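Local coordinates for protein mandalate racemase/muconate lactonizing enzyme (PDB 4E4U) that is a putative member of the mandelate racemase/muconate lactonizing enzyme family of the enolase superfamily, probably an isomerase or a related enzyme whose substrate is not established, at residues G119-Y130 with A324-S335. Numbering follows the deposited sequence.
Sequences GRIHERLRSYTY and ATCTPNFLIQES
Parallel pairing of strand 125-130 with strand 333-335 joins the first strand of the barrel to its last, consistent with closure of the modified TIM barrel of the enolase superfamily. R126 O accepts from Q333 N at 2.9 Å, Y128 N gives to Q333 O, and S335 N reaches Y128 O at 2.7 Å. Y128, its ring set between backbone N and carbonyl carbon (chi1 74°), lays one face over E334, whose CA sits 3.8 Å from the ring centroid in a CH-pi contact; the phenol OH, hydrogen-bonded to K164, lies 3.1 Å from E334 CD. I332 fills the next place: its CD1 lies over one face of the R126 guanidinium, 3.6 Å from NE, while CG2 meets CD2 of Y128. Being apolar, it covers that face and asks nothing of the N-H groups: NE bonds T161 OG1, NH2 pairs with D203, and NH1 holds a water shared with L331 O.

Before the strand, the chain packs on the end of helix 314-325. There T325 O receives both I121 N (2.8 Å) and H122 N, and H122 NE2 points in its ring plane at T327 O, 2.9 Å away. I121 CG2 covers the centre of one imidazole face and F330 CD2 lies over the other near its rim, the two rings meeting obliquely; L125 CD2 in turn makes an off-centre CH-pi contact with F330. An aromatic suits this spot because it bridges imidazole and leucine while its edge faces R126 O. The seam thus combines directional backbone bonds with buried polar groups that have partners: R126 meets D203, and E334 OE1 takes a hydrogen bond from L310 N.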
# COMPACT_ATOMS: atom_id res chain seq x y z
N GLY A 119 21.85 -15.23 -28.41
CA GLY A 119 22.74 -16.36 -28.57
C GLY A 119 22.25 -17.61 -27.86
O GLY A 119 21.52 -17.54 -26.86
N ARG A 120 22.67 -18.76 -28.37
CA ARG A 120 22.29 -20.02 -27.76
C ARG A 120 22.64 -20.09 -26.28
O ARG A 120 23.74 -19.71 -25.87
CB ARG A 120 22.95 -21.19 -28.50
CG ARG A 120 22.55 -22.56 -27.96
CD ARG A 120 23.41 -23.66 -28.53
NE ARG A 120 23.08 -23.98 -29.91
CZ ARG A 120 22.08 -24.78 -30.28
NH1 ARG A 120 21.29 -25.32 -29.36
NH2 ARG A 120 21.87 -25.04 -31.56
N ILE A 121 21.68 -20.56 -25.48
CA ILE A 121 21.92 -20.94 -24.09
C ILE A 121 21.70 -22.44 -23.96
O ILE A 121 22.47 -23.14 -23.30
CB ILE A 121 20.97 -20.18 -23.14
CG1 ILE A 121 21.30 -18.70 -23.16
CG2 ILE A 121 21.04 -20.75 -21.73
CD1 ILE A 121 20.30 -17.85 -22.44
N HIS A 122 20.65 -22.94 -24.60
CA HIS A 122 20.24 -24.32 -24.44
C HIS A 122 20.60 -25.18 -25.63
O HIS A 122 20.36 -24.79 -26.78
CB HIS A 122 18.73 -24.37 -24.22
CG HIS A 122 18.27 -23.48 -23.10
ND1 HIS A 122 18.50 -23.79 -21.78
CD2 HIS A 122 17.67 -22.28 -23.12
CE1 HIS A 122 18.02 -22.81 -21.02
NE2 HIS A 122 17.51 -21.88 -21.82
N GLU A 123 21.19 -26.33 -25.36
CA GLU A 123 21.47 -27.30 -26.42
C GLU A 123 20.19 -28.03 -26.82
O GLU A 123 20.04 -28.44 -27.98
CB GLU A 123 22.55 -28.28 -25.98
CG GLU A 123 23.90 -27.62 -25.70
CD GLU A 123 24.50 -26.94 -26.93
OE1 GLU A 123 24.13 -27.30 -28.07
OE2 GLU A 123 25.35 -26.04 -26.75
N ARG A 124 19.29 -28.21 -25.87
CA ARG A 124 17.98 -28.80 -26.15
C ARG A 124 16.95 -28.21 -25.20
O ARG A 124 17.31 -27.67 -24.15
CB ARG A 124 18.01 -30.31 -26.02
CG ARG A 124 18.32 -30.78 -24.63
CD ARG A 124 18.64 -32.26 -24.60
NE ARG A 124 19.17 -32.65 -23.30
CZ ARG A 124 19.21 -33.90 -22.85
NH1 ARG A 124 18.73 -34.89 -23.59
NH2 ARG A 124 19.71 -34.15 -21.65
N LEU A 125 15.68 -28.33 -25.56
CA LEU A 125 14.61 -27.64 -24.84
C LEU A 125 13.65 -28.63 -24.21
O LEU A 125 13.00 -29.41 -24.91
CB LEU A 125 13.84 -26.74 -25.80
CG LEU A 125 14.65 -25.67 -26.53
CD1 LEU A 125 13.78 -24.98 -27.57
CD2 LEU A 125 15.21 -24.67 -25.53
N ARG A 126 13.54 -28.58 -22.89
CA ARG A 126 12.55 -29.39 -22.20
C ARG A 126 11.17 -29.11 -22.78
O ARG A 126 10.81 -27.96 -23.02
CB ARG A 126 12.57 -29.07 -20.70
CG ARG A 126 11.68 -29.98 -19.86
CD ARG A 126 11.58 -29.47 -18.43
NE ARG A 126 10.71 -30.33 -17.64
CZ ARG A 126 10.26 -30.03 -16.42
NH1 ARG A 126 10.60 -28.88 -15.85
NH2 ARG A 126 9.46 -30.88 -15.78
N SER A 127 10.40 -30.17 -23.02
CA SER A 127 9.08 -29.99 -23.60
C SER A 127 8.00 -30.76 -22.85
O SER A 127 8.29 -31.61 -22.01
CB SER A 127 9.08 -30.40 -25.07
OG SER A 127 9.14 -31.80 -25.20
N TYR A 128 6.74 -30.43 -23.13
CA TYR A 128 5.63 -31.18 -22.59
C TYR A 128 4.58 -31.32 -23.66
O TYR A 128 4.62 -30.62 -24.68
CB TYR A 128 5.03 -30.47 -21.38
CG TYR A 128 4.20 -29.23 -21.65
CD1 TYR A 128 2.83 -29.32 -21.90
CD2 TYR A 128 4.77 -27.97 -21.58
CE1 TYR A 128 2.06 -28.18 -22.09
CE2 TYR A 128 4.01 -26.82 -21.78
CZ TYR A 128 2.65 -26.93 -22.03
OH TYR A 128 1.88 -25.80 -22.21
N THR A 129 3.62 -32.21 -23.44
CA THR A 129 2.46 -32.28 -24.31
C THR A 129 1.17 -32.42 -23.50
O THR A 129 1.18 -32.93 -22.37
CB THR A 129 2.57 -33.43 -25.33
OG1 THR A 129 1.44 -33.40 -26.22
CG2 THR A 129 2.64 -34.79 -24.63
N TYR A 130 0.07 -31.94 -24.07
CA TYR A 130 -1.25 -32.35 -23.61
C TYR A 130 -1.37 -33.86 -23.76
O TYR A 130 -0.77 -34.46 -24.66
CB TYR A 130 -2.33 -31.71 -24.47
CG TYR A 130 -3.07 -30.56 -23.84
CD1 TYR A 130 -3.83 -30.72 -22.69
CD2 TYR A 130 -3.03 -29.30 -24.42
CE1 TYR A 130 -4.52 -29.67 -22.13
CE2 TYR A 130 -3.71 -28.23 -23.86
CZ TYR A 130 -4.45 -28.42 -22.71
OH TYR A 130 -5.13 -27.36 -22.15
N ALA A 324 13.09 -19.57 -27.19
CA ALA A 324 13.44 -20.39 -26.04
C ALA A 324 14.94 -20.65 -25.97
O ALA A 324 15.53 -20.63 -24.89
CB ALA A 324 12.68 -21.70 -26.08
N THR A 325 15.55 -20.90 -27.12
CA THR A 325 16.95 -21.29 -27.20
C THR A 325 17.88 -20.22 -26.62
O THR A 325 18.94 -20.55 -26.08
CB THR A 325 17.32 -21.64 -28.66
OG1 THR A 325 16.51 -22.75 -29.08
CG2 THR A 325 18.79 -22.03 -28.80
N CYS A 326 17.47 -18.96 -26.71
CA CYS A 326 18.30 -17.85 -26.23
C CYS A 326 17.75 -17.17 -24.97
O CYS A 326 18.12 -16.03 -24.66
CB CYS A 326 18.52 -16.81 -27.34
SG CYS A 326 17.07 -15.96 -27.96
N THR A 327 16.89 -17.87 -24.23
CA THR A 327 16.23 -17.31 -23.06
C THR A 327 16.76 -17.94 -21.77
O THR A 327 16.63 -19.14 -21.58
CB THR A 327 14.70 -17.52 -23.13
OG1 THR A 327 14.16 -16.76 -24.22
CG2 THR A 327 14.03 -17.09 -21.84
N PRO A 328 17.35 -17.12 -20.88
CA PRO A 328 17.95 -17.71 -19.67
C PRO A 328 16.92 -18.20 -18.65
O PRO A 328 17.22 -19.10 -17.88
CB PRO A 328 18.79 -16.55 -19.11
CG PRO A 328 18.12 -15.31 -19.62
CD PRO A 328 17.60 -15.67 -20.98
N ASN A 329 15.73 -17.61 -18.64
CA ASN A 329 14.68 -17.98 -17.70
C ASN A 329 13.60 -18.83 -18.36
O ASN A 329 12.41 -18.67 -18.11
CB ASN A 329 14.08 -16.73 -17.04
CG ASN A 329 13.56 -15.71 -18.04
OD1 ASN A 329 14.11 -15.55 -19.13
ND2 ASN A 329 12.52 -14.97 -17.65
N PHE A 330 14.05 -19.75 -19.21
CA PHE A 330 13.16 -20.67 -19.90
C PHE A 330 12.84 -21.87 -19.01
O PHE A 330 13.74 -22.50 -18.46
CB PHE A 330 13.85 -21.15 -21.18
CG PHE A 330 13.18 -22.33 -21.84
CD1 PHE A 330 11.99 -22.17 -22.54
CD2 PHE A 330 13.75 -23.59 -21.77
CE1 PHE A 330 11.37 -23.26 -23.15
CE2 PHE A 330 13.14 -24.67 -22.39
CZ PHE A 330 11.96 -24.51 -23.07
N LEU A 331 11.55 -22.20 -18.90
CA LEU A 331 11.11 -23.37 -18.13
C LEU A 331 10.87 -24.59 -19.01
O LEU A 331 11.48 -25.64 -18.81
CB LEU A 331 9.83 -23.04 -17.36
CG LEU A 331 9.12 -24.18 -16.62
CD1 LEU A 331 10.05 -24.84 -15.59
CD2 LEU A 331 7.85 -23.69 -15.94
N ILE A 332 9.98 -24.46 -19.99
CA ILE A 332 9.56 -25.61 -20.79
C ILE A 332 8.80 -25.10 -22.01
O ILE A 332 8.23 -24.00 -21.98
CB ILE A 332 8.66 -26.54 -19.93
CG1 ILE A 332 8.56 -27.95 -20.51
CG2 ILE A 332 7.29 -25.90 -19.66
CD1 ILE A 332 7.96 -28.94 -19.52
N GLN A 333 8.79 -25.89 -23.08
CA GLN A 333 8.13 -25.51 -24.32
C GLN A 333 6.99 -26.46 -24.62
O GLN A 333 7.18 -27.68 -24.67
CB GLN A 333 9.12 -25.51 -25.49
CG GLN A 333 8.48 -25.38 -26.87
CD GLN A 333 7.83 -24.02 -27.11
OE1 GLN A 333 8.47 -22.98 -26.95
NE2 GLN A 333 6.56 -24.03 -27.49
N GLU A 334 5.80 -25.91 -24.84
CA GLU A 334 4.67 -26.73 -25.21
C GLU A 334 4.91 -27.38 -26.56
O GLU A 334 5.30 -26.71 -27.53
CB GLU A 334 3.38 -25.91 -25.27
CG GLU A 334 2.14 -26.76 -25.53
CD GLU A 334 0.84 -26.07 -25.13
OE1 GLU A 334 0.83 -24.83 -25.05
OE2 GLU A 334 -0.16 -26.79 -24.89
N SER A 335 4.70 -28.69 -26.61
CA SER A 335 4.79 -29.43 -27.86
C SER A 335 3.46 -30.10 -28.15
O SER A 335 2.73 -30.47 -27.24
CB SER A 335 5.90 -30.47 -27.77
OG SER A 335 7.13 -29.82 -27.57
O HOH W 1 12.75 -26.80 -16.51
O HOH W 2 0.09 -30.21 -26.45